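Local atomic coordinates of [4Fe-4S]-dependent U34-ARNt thiolase (Methanococcus maripaludis, PDB entry 6SCY), a protein that probably transfers sulfur to tRNA, making 2-thiouridine at the wobble position, with the help of ATP and a [4Fe-4S] cluster. Residues Y112-Y120 / I148-E159; I90-A100 / K227-Y235. All coordinates share one frame; numbering follows the deposited sequence.

Contact 1 (Y112-Y120 / I148-E159); sequences YKIVHFKDY and IRRKILNRVSIE. With SF4 (iron/sulfur cluster), chain E; SO4 (sulfate ion), chain B.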
loop_
_atom_site.group_PDB
_atom_site.type_symbol
_atom_site.label_atom_id
_atom_site.label_comp_id
_atom_site.label_asym_id
_atom_site.label_seq_id
_atom_site.Cartn_x
_atom_site.Cartn_y
_atom_site.Cartn_z
ATOM N N TYR A 112 -11.593 33.122 -17.406
ATOM C CA TYR A 112 -11.030 31.918 -18.014
ATOM C C TYR A 112 -9.907 32.218 -19.016
ATOM O O TYR A 112 -9.869 33.304 -19.607
ATOM C CB TYR A 112 -12.136 31.038 -18.636
ATOM C CG TYR A 112 -12.784 31.583 -19.894
ATOM C CD1 TYR A 112 -13.993 32.271 -19.838
ATOM C CD2 TYR A 112 -12.231 31.338 -21.149
ATOM C CE1 TYR A 112 -14.608 32.750 -20.993
ATOM C CE2 TYR A 112 -12.826 31.829 -22.310
ATOM C CZ TYR A 112 -14.018 32.532 -22.228
ATOM O OH TYR A 112 -14.617 32.994 -23.375
ATOM N N LYS A 113 -9.004 31.243 -19.206
ATOM C CA LYS A 113 -7.876 31.332 -20.125
ATOM C C LYS A 113 -7.654 29.981 -20.802
ATOM O O LYS A 113 -7.137 29.054 -20.175
ATOM C CB LYS A 113 -6.603 31.810 -19.399
ATOM C CG LYS A 113 -5.435 32.077 -20.349
ATOM C CD LYS A 113 -4.143 32.419 -19.612
ATOM C CE LYS A 113 -3.196 33.236 -20.458
ATOM N NZ LYS A 113 -2.189 32.396 -21.172
ATOM N N ILE A 114 -8.036 29.882 -22.086
ATOM C CA ILE A 114 -7.850 28.661 -22.874
ATOM C C ILE A 114 -6.463 28.681 -23.517
ATOM O O ILE A 114 -6.175 29.534 -24.358
ATOM C CB ILE A 114 -8.978 28.391 -23.904
ATOM C CG1 ILE A 114 -10.391 28.648 -23.306
ATOM C CG2 ILE A 114 -8.843 26.965 -24.473
ATOM C CD1 ILE A 114 -11.411 29.165 -24.297
ATOM N N VAL A 115 -5.608 27.752 -23.084
ATOM C CA VAL A 115 -4.230 27.591 -23.532
ATOM C C VAL A 115 -4.130 26.240 -24.227
ATOM O O VAL A 115 -4.724 25.269 -23.760
ATOM C CB VAL A 115 -3.250 27.721 -22.332
ATOM C CG1 VAL A 115 -1.834 27.302 -22.700
ATOM C CG2 VAL A 115 -3.252 29.139 -21.777
ATOM N N HIS A 116 -3.349 26.174 -25.318
ATOM C CA HIS A 116 -3.138 24.968 -26.124
ATOM C C HIS A 116 -1.779 24.297 -25.882
ATOM O O HIS A 116 -0.828 24.952 -25.443
ATOM C CB HIS A 116 -3.330 25.293 -27.617
ATOM C CG HIS A 116 -4.642 25.943 -27.900
ATOM N ND1 HIS A 116 -5.801 25.202 -28.020
ATOM C CD2 HIS A 116 -4.949 27.257 -28.013
ATOM C CE1 HIS A 116 -6.770 26.082 -28.228
ATOM N NE2 HIS A 116 -6.305 27.330 -28.237
ATOM N N PHE A 117 -1.702 22.978 -26.167
ATOM C CA PHE A 117 -0.487 22.165 -26.062
ATOM C C PHE A 117 0.455 22.583 -27.201
ATOM O O PHE A 117 1.667 22.699 -27.001
ATOM C CB PHE A 117 -0.845 20.665 -26.179
ATOM C CG PHE A 117 -0.790 19.818 -24.920
ATOM C CD1 PHE A 117 -1.467 20.203 -23.769
ATOM C CD2 PHE A 117 -0.131 18.598 -24.913
ATOM C CE1 PHE A 117 -1.435 19.409 -22.617
ATOM C CE2 PHE A 117 -0.118 17.795 -23.769
ATOM C CZ PHE A 117 -0.766 18.209 -22.628
ATOM N N LYS A 118 -0.129 22.843 -28.389
ATOM C CA LYS A 118 0.570 23.270 -29.602
ATOM C C LYS A 118 1.169 24.669 -29.465
ATOM O O LYS A 118 2.219 24.940 -30.049
ATOM C CB LYS A 118 -0.337 23.153 -30.849
ATOM C CG LYS A 118 -1.719 23.803 -30.729
ATOM C CD LYS A 118 -2.695 23.273 -31.780
ATOM C CE LYS A 118 -4.080 23.860 -31.627
ATOM N NZ LYS A 118 -5.074 23.174 -32.497
ATOM N N ASP A 119 0.513 25.544 -28.676
ATOM C CA ASP A 119 0.943 26.924 -28.412
ATOM C C ASP A 119 2.218 26.967 -27.554
ATOM O O ASP A 119 2.962 27.952 -27.614
ATOM C CB ASP A 119 -0.194 27.724 -27.750
ATOM C CG ASP A 119 0.097 29.203 -27.610
ATOM O OD1 ASP A 119 0.015 29.924 -28.630
ATOM O OD2 ASP A 119 0.416 29.641 -26.483
ATOM N N TYR A 120 2.470 25.899 -26.769
ATOM C CA TYR A 120 3.638 25.784 -25.899
ATOM C C TYR A 120 4.680 24.814 -26.473
ATOM O O TYR A 120 5.158 23.917 -25.773
ATOM C CB TYR A 120 3.201 25.413 -24.470
ATOM C CG TYR A 120 2.883 26.612 -23.602
ATOM C CD1 TYR A 120 3.747 27.010 -22.588
ATOM C CD2 TYR A 120 1.730 27.362 -23.807
ATOM C CE1 TYR A 120 3.467 28.121 -21.793
ATOM C CE2 TYR A 120 1.448 28.487 -23.031
ATOM C CZ TYR A 120 2.314 28.856 -22.015
ATOM O OH TYR A 120 2.031 29.956 -21.238
ATOM N N ILE A 148 3.171 16.944 -19.274
ATOM C CA ILE A 148 3.189 18.218 -20.005
ATOM C C ILE A 148 2.118 19.172 -19.439
ATOM O O ILE A 148 2.474 20.295 -19.089
ATOM C CB ILE A 148 3.120 18.020 -21.551
ATOM C CG1 ILE A 148 4.385 17.272 -22.096
ATOM C CG2 ILE A 148 2.844 19.336 -22.302
ATOM C CD1 ILE A 148 5.701 18.101 -22.571
ATOM N N ARG A 149 0.841 18.699 -19.311
ATOM C CA ARG A 149 -0.297 19.450 -18.758
ATOM C C ARG A 149 0.097 20.172 -17.462
ATOM O O ARG A 149 -0.226 21.348 -17.295
ATOM C CB ARG A 149 -1.498 18.506 -18.521
ATOM C CG ARG A 149 -2.762 19.187 -17.994
ATOM C CD ARG A 149 -4.027 18.398 -18.288
ATOM N NE ARG A 149 -4.188 17.236 -17.411
ATOM C CZ ARG A 149 -4.025 15.976 -17.797
ATOM N NH1 ARG A 149 -3.694 15.694 -19.050
ATOM N NH2 ARG A 149 -4.195 14.985 -16.931
ATOM N N ARG A 150 0.815 19.456 -16.560
ATOM C CA ARG A 150 1.321 19.943 -15.274
ATOM C C ARG A 150 2.312 21.097 -15.493
ATOM O O ARG A 150 2.184 22.134 -14.841
ATOM C CB ARG A 150 1.959 18.786 -14.470
ATOM C CG ARG A 150 2.765 19.230 -13.253
ATOM C CD ARG A 150 2.692 18.244 -12.104
ATOM N NE ARG A 150 3.617 18.614 -11.032
ATOM C CZ ARG A 150 4.108 17.762 -10.138
ATOM N NH1 ARG A 150 3.765 16.480 -10.174
ATOM N NH2 ARG A 150 4.941 18.187 -9.196
ATOM N N LYS A 151 3.273 20.917 -16.418
ATOM C CA LYS A 151 4.276 21.928 -16.738
ATOM C C LYS A 151 3.651 23.160 -17.413
ATOM O O LYS A 151 4.104 24.279 -17.158
ATOM C CB LYS A 151 5.421 21.326 -17.569
ATOM C CG LYS A 151 6.697 22.166 -17.542
ATOM C CD LYS A 151 7.984 21.334 -17.591
ATOM C CE LYS A 151 9.197 22.160 -17.983
ATOM N NZ LYS A 151 9.504 23.249 -17.009
ATOM N N ILE A 152 2.592 22.958 -18.239
ATOM C CA ILE A 152 1.855 24.032 -18.926
ATOM C C ILE A 152 1.105 24.837 -17.866
ATOM O O ILE A 152 1.233 26.066 -17.837
ATOM C CB ILE A 152 0.897 23.498 -20.037
ATOM C CG1 ILE A 152 1.625 22.675 -21.141
ATOM C CG2 ILE A 152 0.044 24.603 -20.653
ATOM C CD1 ILE A 152 3.022 23.134 -21.631
ATOM N N LEU A 153 0.361 24.127 -16.968
ATOM C CA LEU A 153 -0.401 24.718 -15.865
ATOM C C LEU A 153 0.472 25.493 -14.899
ATOM O O LEU A 153 0.018 26.494 -14.350
ATOM C CB LEU A 153 -1.233 23.682 -15.101
ATOM C CG LEU A 153 -2.608 23.321 -15.654
ATOM C CD1 LEU A 153 -3.371 22.477 -14.648
ATOM C CD2 LEU A 153 -3.435 24.557 -15.969
ATOM N N ASN A 154 1.718 25.036 -14.687
ATOM C CA ASN A 154 2.682 25.694 -13.810
ATOM C C ASN A 154 3.181 26.969 -14.468
ATOM O O ASN A 154 3.333 27.982 -13.792
ATOM C CB ASN A 154 3.842 24.743 -13.467
ATOM C CG ASN A 154 4.963 25.354 -12.659
ATOM O OD1 ASN A 154 4.816 25.717 -11.487
ATOM N ND2 ASN A 154 6.119 25.464 -13.279
ATOM N N ARG A 155 3.407 26.924 -15.792
ATOM C CA ARG A 155 3.903 28.068 -16.543
ATOM C C ARG A 155 2.820 29.112 -16.823
ATOM O O ARG A 155 3.167 30.276 -17.034
ATOM C CB ARG A 155 4.642 27.640 -17.818
ATOM C CG ARG A 155 6.165 27.703 -17.663
ATOM C CD ARG A 155 6.900 27.318 -18.941
ATOM N NE ARG A 155 8.332 27.623 -18.877
ATOM C CZ ARG A 155 8.877 28.779 -19.254
ATOM N NH1 ARG A 155 8.113 29.765 -19.713
ATOM N NH2 ARG A 155 10.189 28.960 -19.168
ATOM N N VAL A 156 1.526 28.724 -16.811
ATOM C CA VAL A 156 0.428 29.686 -16.987
ATOM C C VAL A 156 0.145 30.393 -15.661
ATOM O O VAL A 156 -0.184 31.579 -15.662
ATOM C CB VAL A 156 -0.848 29.130 -17.667
ATOM C CG1 VAL A 156 -0.605 28.893 -19.143
ATOM C CG2 VAL A 156 -1.347 27.863 -17.011
ATOM N N SER A 157 0.316 29.666 -14.529
ATOM C CA SER A 157 0.131 30.176 -13.166
ATOM C C SER A 157 1.243 31.164 -12.796
ATOM O O SER A 157 0.968 32.167 -12.136
ATOM C CB SER A 157 0.060 29.034 -12.160
ATOM O OG SER A 157 -0.997 28.150 -12.494
ATOM N N ILE A 158 2.487 30.893 -13.251
ATOM C CA ILE A 158 3.639 31.771 -13.046
ATOM C C ILE A 158 3.411 33.044 -13.875
ATOM O O ILE A 158 3.603 34.143 -13.353
ATOM C CB ILE A 158 4.979 31.048 -13.385
ATOM C CG1 ILE A 158 5.348 30.039 -12.282
ATOM C CG2 ILE A 158 6.144 32.048 -13.622
ATOM C CD1 ILE A 158 6.364 28.931 -12.711
ATOM N N GLU A 159 2.949 32.881 -15.144
ATOM C CA GLU A 159 2.625 33.947 -16.107
ATOM C C GLU A 159 1.559 34.906 -15.549
ATOM O O GLU A 159 1.681 36.119 -15.732
ATOM C CB GLU A 159 2.159 33.322 -17.441
ATOM C CG GLU A 159 1.877 34.308 -18.565
ATOM C CD GLU A 159 1.255 33.666 -19.789
ATOM O OE1 GLU A 159 2.007 33.319 -20.729
ATOM O OE2 GLU A 159 0.016 33.486 -19.799
HETATM FE FE1 SF4 E . -4.186 10.453 -20.800
HETATM FE FE2 SF4 E . -3.922 13.047 -21.677
HETATM FE FE3 SF4 E . -5.932 12.399 -19.924
HETATM FE FE4 SF4 E . -6.047 11.514 -22.524
HETATM S S1 SF4 E . -6.121 13.698 -21.805
HETATM S S2 SF4 E . -6.475 10.276 -20.639
HETATM S S3 SF4 E . -3.819 11.140 -22.962
HETATM S S4 SF4 E . -3.670 12.302 -19.522
HETATM S S SO4 B . -3.805 16.611 -13.873
HETATM O O1 SO4 B . -4.306 17.984 -13.815
HETATM O O2 SO4 B . -4.888 15.706 -14.263
HETATM O O3 SO4 B . -3.291 16.217 -12.563
HETATM O O4 SO4 B . -2.726 16.536 -14.856
#

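Contact 2 (I90-A100 / K227-Y235); sequences IEGYRTDGIDA and KYHKSPCPY. With SF4 (iron/sulfur cluster), chain E.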
loop_
_atom_site.group_PDB
_atom_site.type_symbol
_atom_site.label_atom_id
_atom_site.label_comp_id
_atom_site.label_asym_id
_atom_site.label_seq_id
_atom_site.Cartn_x
_atom_site.Cartn_y
_atom_site.Cartn_z
ATOM N N ILE A 90 -5.313 16.696 -29.050
ATOM C CA ILE A 90 -5.394 15.292 -29.462
ATOM C C ILE A 90 -6.803 15.013 -30.032
ATOM O O ILE A 90 -7.584 14.263 -29.438
ATOM C CB ILE A 90 -4.945 14.297 -28.331
ATOM C CG1 ILE A 90 -3.740 14.830 -27.509
ATOM C CG2 ILE A 90 -4.631 12.908 -28.908
ATOM C CD1 ILE A 90 -3.431 14.064 -26.185
ATOM N N GLU A 91 -7.114 15.677 -31.178
ATOM C CA GLU A 91 -8.336 15.635 -32.000
ATOM C C GLU A 91 -9.626 15.331 -31.197
ATOM O O GLU A 91 -9.831 15.916 -30.125
ATOM C CB GLU A 91 -8.134 14.643 -33.165
ATOM C CG GLU A 91 -8.660 15.132 -34.504
ATOM C CD GLU A 91 -8.512 14.135 -35.639
ATOM O OE1 GLU A 91 -9.014 12.994 -35.504
ATOM O OE2 GLU A 91 -7.900 14.498 -36.670
ATOM N N GLY A 92 -10.459 14.431 -31.733
ATOM C CA GLY A 92 -11.699 13.951 -31.131
ATOM C C GLY A 92 -12.700 15.007 -30.713
ATOM O O GLY A 92 -13.057 15.878 -31.514
ATOM N N TYR A 93 -13.167 14.917 -29.446
ATOM C CA TYR A 93 -14.133 15.862 -28.895
ATOM C C TYR A 93 -13.782 16.289 -27.464
ATOM O O TYR A 93 -14.473 15.953 -26.491
ATOM C CB TYR A 93 -15.583 15.359 -29.030
ATOM C CG TYR A 93 -16.403 16.212 -29.973
ATOM C CD1 TYR A 93 -16.567 15.850 -31.307
ATOM C CD2 TYR A 93 -16.963 17.415 -29.550
ATOM C CE1 TYR A 93 -17.294 16.648 -32.189
ATOM C CE2 TYR A 93 -17.694 18.219 -30.421
ATOM C CZ TYR A 93 -17.856 17.833 -31.740
ATOM O OH TYR A 93 -18.579 18.627 -32.597
ATOM N N ARG A 94 -12.682 17.053 -27.365
ATOM C CA ARG A 94 -12.171 17.661 -26.130
ATOM C C ARG A 94 -12.852 19.015 -26.003
ATOM O O ARG A 94 -13.099 19.491 -24.893
ATOM C CB ARG A 94 -10.653 17.887 -26.217
ATOM C CG ARG A 94 -9.849 16.603 -26.458
ATOM C CD ARG A 94 -8.416 16.790 -26.037
ATOM N NE ARG A 94 -7.730 15.501 -25.913
ATOM C CZ ARG A 94 -7.741 14.742 -24.825
ATOM N NH1 ARG A 94 -8.406 15.131 -23.741
ATOM N NH2 ARG A 94 -7.090 13.596 -24.803
ATOM N N THR A 95 -13.157 19.623 -27.172
ATOM C CA THR A 95 -13.824 20.911 -27.370
ATOM C C THR A 95 -15.128 21.015 -26.592
ATOM O O THR A 95 -15.322 22.009 -25.898
ATOM C CB THR A 95 -14.025 21.189 -28.871
ATOM O OG1 THR A 95 -14.504 20.001 -29.521
ATOM C CG2 THR A 95 -12.748 21.667 -29.545
ATOM N N ASP A 96 -15.985 19.969 -26.649
ATOM C CA ASP A 96 -17.277 19.899 -25.951
ATOM C C ASP A 96 -17.144 19.940 -24.418
ATOM O O ASP A 96 -18.070 20.358 -23.723
ATOM C CB ASP A 96 -18.050 18.648 -26.402
ATOM C CG ASP A 96 -19.487 18.899 -26.828
ATOM O OD1 ASP A 96 -19.713 19.812 -27.657
ATOM O OD2 ASP A 96 -20.384 18.166 -26.354
ATOM N N GLY A 97 -15.981 19.526 -23.932
ATOM C CA GLY A 97 -15.605 19.467 -22.526
ATOM C C GLY A 97 -15.233 20.840 -22.028
ATOM O O GLY A 97 -15.759 21.296 -21.011
ATOM N N ILE A 98 -14.361 21.528 -22.790
ATOM C CA ILE A 98 -13.932 22.902 -22.521
ATOM C C ILE A 98 -15.140 23.838 -22.690
ATOM O O ILE A 98 -15.274 24.778 -21.912
ATOM C CB ILE A 98 -12.706 23.310 -23.391
ATOM C CG1 ILE A 98 -11.482 22.427 -23.065
ATOM C CG2 ILE A 98 -12.357 24.801 -23.240
ATOM C CD1 ILE A 98 -10.420 22.360 -24.151
ATOM N N ASP A 99 -16.048 23.541 -23.649
ATOM C CA ASP A 99 -17.265 24.327 -23.883
ATOM C C ASP A 99 -18.142 24.436 -22.632
ATOM O O ASP A 99 -18.621 25.530 -22.330
ATOM C CB ASP A 99 -18.071 23.784 -25.074
ATOM C CG ASP A 99 -17.542 24.183 -26.443
ATOM O OD1 ASP A 99 -17.192 25.375 -26.627
ATOM O OD2 ASP A 99 -17.498 23.310 -27.339
ATOM N N ALA A 100 -18.312 23.320 -21.888
ATOM C CA ALA A 100 -19.086 23.273 -20.643
ATOM C C ALA A 100 -18.386 24.069 -19.532
ATOM O O ALA A 100 -19.062 24.732 -18.736
ATOM C CB ALA A 100 -19.292 21.832 -20.208
ATOM N N LYS A 227 -23.918 22.088 -15.255
ATOM C CA LYS A 227 -23.921 21.549 -16.615
ATOM C C LYS A 227 -22.500 21.077 -17.011
ATOM O O LYS A 227 -21.824 21.717 -17.824
ATOM C CB LYS A 227 -24.488 22.579 -17.617
ATOM C CG LYS A 227 -25.953 22.950 -17.393
ATOM C CD LYS A 227 -26.098 24.323 -16.738
ATOM C CE LYS A 227 -27.548 24.709 -16.566
ATOM N NZ LYS A 227 -27.702 26.073 -15.993
ATOM N N TYR A 228 -22.048 19.960 -16.405
ATOM C CA TYR A 228 -20.725 19.381 -16.647
ATOM C C TYR A 228 -20.701 18.441 -17.847
ATOM O O TYR A 228 -21.707 17.789 -18.139
ATOM C CB TYR A 228 -20.166 18.685 -15.384
ATOM C CG TYR A 228 -20.946 17.470 -14.922
ATOM C CD1 TYR A 228 -20.683 16.206 -15.450
ATOM C CD2 TYR A 228 -21.907 17.573 -13.925
ATOM C CE1 TYR A 228 -21.415 15.091 -15.050
ATOM C CE2 TYR A 228 -22.612 16.456 -13.482
ATOM C CZ TYR A 228 -22.367 15.216 -14.055
ATOM O OH TYR A 228 -23.071 14.114 -13.636
ATOM N N HIS A 229 -19.539 18.344 -18.514
ATOM C CA HIS A 229 -19.339 17.473 -19.670
ATOM C C HIS A 229 -18.573 16.208 -19.289
ATOM O O HIS A 229 -17.672 16.256 -18.449
ATOM C CB HIS A 229 -18.625 18.224 -20.803
ATOM C CG HIS A 229 -18.583 17.472 -22.097
ATOM N ND1 HIS A 229 -17.503 16.676 -22.431
ATOM C CD2 HIS A 229 -19.498 17.407 -23.090
ATOM C CE1 HIS A 229 -17.787 16.161 -23.615
ATOM N NE2 HIS A 229 -18.981 16.566 -24.048
ATOM N N LYS A 230 -18.935 15.082 -19.932
ATOM C CA LYS A 230 -18.354 13.745 -19.743
ATOM C C LYS A 230 -16.831 13.711 -19.993
ATOM O O LYS A 230 -16.095 13.107 -19.207
ATOM C CB LYS A 230 -19.089 12.698 -20.622
ATOM C CG LYS A 230 -20.628 12.725 -20.531
ATOM C CD LYS A 230 -21.164 12.270 -19.168
ATOM C CE LYS A 230 -22.536 12.828 -18.875
ATOM N NZ LYS A 230 -23.023 12.412 -17.532
ATOM N N SER A 231 -16.374 14.407 -21.063
ATOM C CA SER A 231 -14.984 14.555 -21.526
ATOM C C SER A 231 -14.194 13.206 -21.607
ATOM O O SER A 231 -13.252 12.991 -20.832
ATOM C CB SER A 231 -14.230 15.621 -20.722
ATOM O OG SER A 231 -14.498 15.619 -19.328
ATOM N N PRO A 232 -14.545 12.301 -22.563
ATOM C CA PRO A 232 -13.799 11.033 -22.678
ATOM C C PRO A 232 -12.574 11.136 -23.592
ATOM O O PRO A 232 -12.570 11.933 -24.535
ATOM C CB PRO A 232 -14.845 10.059 -23.226
ATOM C CG PRO A 232 -15.860 10.926 -23.937
ATOM C CD PRO A 232 -15.628 12.372 -23.568
ATOM N N CYS A 233 -11.534 10.325 -23.318
ATOM C CA CYS A 233 -10.303 10.361 -24.104
ATOM C C CYS A 233 -10.282 9.355 -25.272
ATOM O O CYS A 233 -10.349 8.143 -25.031
ATOM C CB CYS A 233 -9.079 10.210 -23.208
ATOM S SG CYS A 233 -7.510 10.580 -24.035
ATOM N N PRO A 234 -10.159 9.835 -26.541
ATOM C CA PRO A 234 -10.126 8.900 -27.680
ATOM C C PRO A 234 -8.755 8.283 -27.973
ATOM O O PRO A 234 -8.671 7.415 -28.845
ATOM C CB PRO A 234 -10.637 9.744 -28.860
ATOM C CG PRO A 234 -10.598 11.175 -28.403
ATOM C CD PRO A 234 -10.058 11.234 -27.004
ATOM N N TYR A 235 -7.691 8.710 -27.253
ATOM C CA TYR A 235 -6.334 8.202 -27.474
ATOM C C TYR A 235 -5.652 7.626 -26.216
ATOM O O TYR A 235 -4.465 7.289 -26.280
ATOM C CB TYR A 235 -5.453 9.275 -28.146
ATOM C CG TYR A 235 -5.518 9.246 -29.660
ATOM C CD1 TYR A 235 -4.588 8.524 -30.404
ATOM C CD2 TYR A 235 -6.518 9.928 -30.349
ATOM C CE1 TYR A 235 -4.652 8.478 -31.796
ATOM C CE2 TYR A 235 -6.593 9.888 -31.742
ATOM C CZ TYR A 235 -5.655 9.165 -32.461
ATOM O OH TYR A 235 -5.720 9.135 -33.834
HETATM FE FE1 SF4 E . -4.186 10.453 -20.800
HETATM FE FE2 SF4 E . -3.922 13.047 -21.677
HETATM FE FE3 SF4 E . -5.932 12.399 -19.924
HETATM FE FE4 SF4 E . -6.047 11.514 -22.524
HETATM S S1 SF4 E . -6.121 13.698 -21.805
HETATM S S2 SF4 E . -6.475 10.276 -20.639
HETATM S S3 SF4 E . -3.819 11.140 -22.962
HETATM S S4 SF4 E . -3.670 12.302 -19.522
#

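Contact 1 (Y112-Y120 / I148-E159)
Phe117 and Ile148 make the inner, tightly packed end of this contact. CG2 of Ile148 stands over one ring face of Phe117, 3.9 Å from the centroid and 23° off the ring normal, a CH-pi approach displaced toward CE2 and CZ. The ring end also reaches the helix backbone, with Phe117 CZ 3.7 Å from Arg149 N. Replacing Phe117 by alanine is likely to open a gap beside Ile148 and Arg149 of helix 141-159 and leave the Ile148 methyl without its aromatic face. Further along, Ile152 divides its branches: CD1 lies 3.6 Å from Tyr120 CB, while CG2 meets Val115 CG1. Val156 CG1 fits between Val115 CG2 at 3.7 Å and the phenol end of Tyr120.

The outer side is looser and polar. The Lys113 chain runs straight to CE and bends at its last torsion (chi4 -94°), bringing NZ to the syn lone pair of Glu159 OE2 at 2.8 Å in a salt bridge; Glu159 itself is exposed.

Strand 112-116 and helix 148-159 have their N-to-C directions 134° apart and their segment axes 10.3 Å apart at closest approach. The strand is outermost in the five-stranded parallel sheet of this chain, in the PP-loop domain, and is bonded to strand 80-87, whose Ile84 also touches Val156; Leu153 packs on strand 164-167.

Contact 2 (I90-A100 / K227-Y235)
The imidazole of His229 lies with one face against the backbone of the turn at Asp96 and Gly97: Asp96 O and Gly97 N sit 3.2 and 3.6 Å above the ring plane, both offset toward its rim, and Ser231 CB lies at the ring edge. The Asp96 carboxylate stands nearly perpendicular to the ring, the two planes 83° apart, with OD2 3.1 Å from His229 NE2. CG of His229 anti to the backbone N (chi1 -171°) directs the ring at this turn, where Gly97 CA comes within 3.4 Å of His229 ND1. Gly97 brings no side chain between the turn and the His229 ring, and Arg94 O accepts from both Gly97 N and Ile98 N.

The second flat group, the Arg94 guanidinium, has FE4 of the iron-sulfur cluster near its plane at the edge. Its NH2 is 3.1 Å from Cys233 SG, and cluster sulfur S1 also lies close, at an oblique approach. In this PP-loop fold, the loop leaving strand 80-87 meets the segment ahead of helix 239-254 here, and both supply the cluster pocket. Cys233 SG binds FE4 at 2.3 Å; Cys142 and Cys145 are the other cysteine ligands. Glu88 forms a salt bridge with Arg94 NH1, so the guanidinium meets both a carboxylate, at NH1, and the sulfur atoms, and its charge may help to offset that of the cluster and thiolates.

Packing is simpler at the two ends. Ile90 CG2 rests obliquely on Tyr235, 3.8 Å from its CB, while Gly92 passes the Pro234 ring. At the far end, Ala100 CB fits against Lys227 O and the CB of His229.

In the fold
Contacts 1 and 2 meet the same iron-sulfur cluster with different arginines. In one of its two conformers, Arg149 of contact 1 has NH1 3.4 Å from sulfur S4, and its NH2 bonds O2 of a sulfate, probably from the crystallisation liquor, at 2.8 Å and 175°. Arg94 NH2 of contact 2 is 3.2 Å from S1, and Glu88 forms salt bridges with both arginines. The contact centres lie 18 Å apart. The nearest atoms of contacts 1 and 2 are about 4 Å apart, without touching. Contact 1 is nested within the chain loop that contact 2 closes, helix 95-108 leading into strand 111-116. The Phe117 side chain lies about 4 Å from that of Val86, a predicted ATP-binding residue.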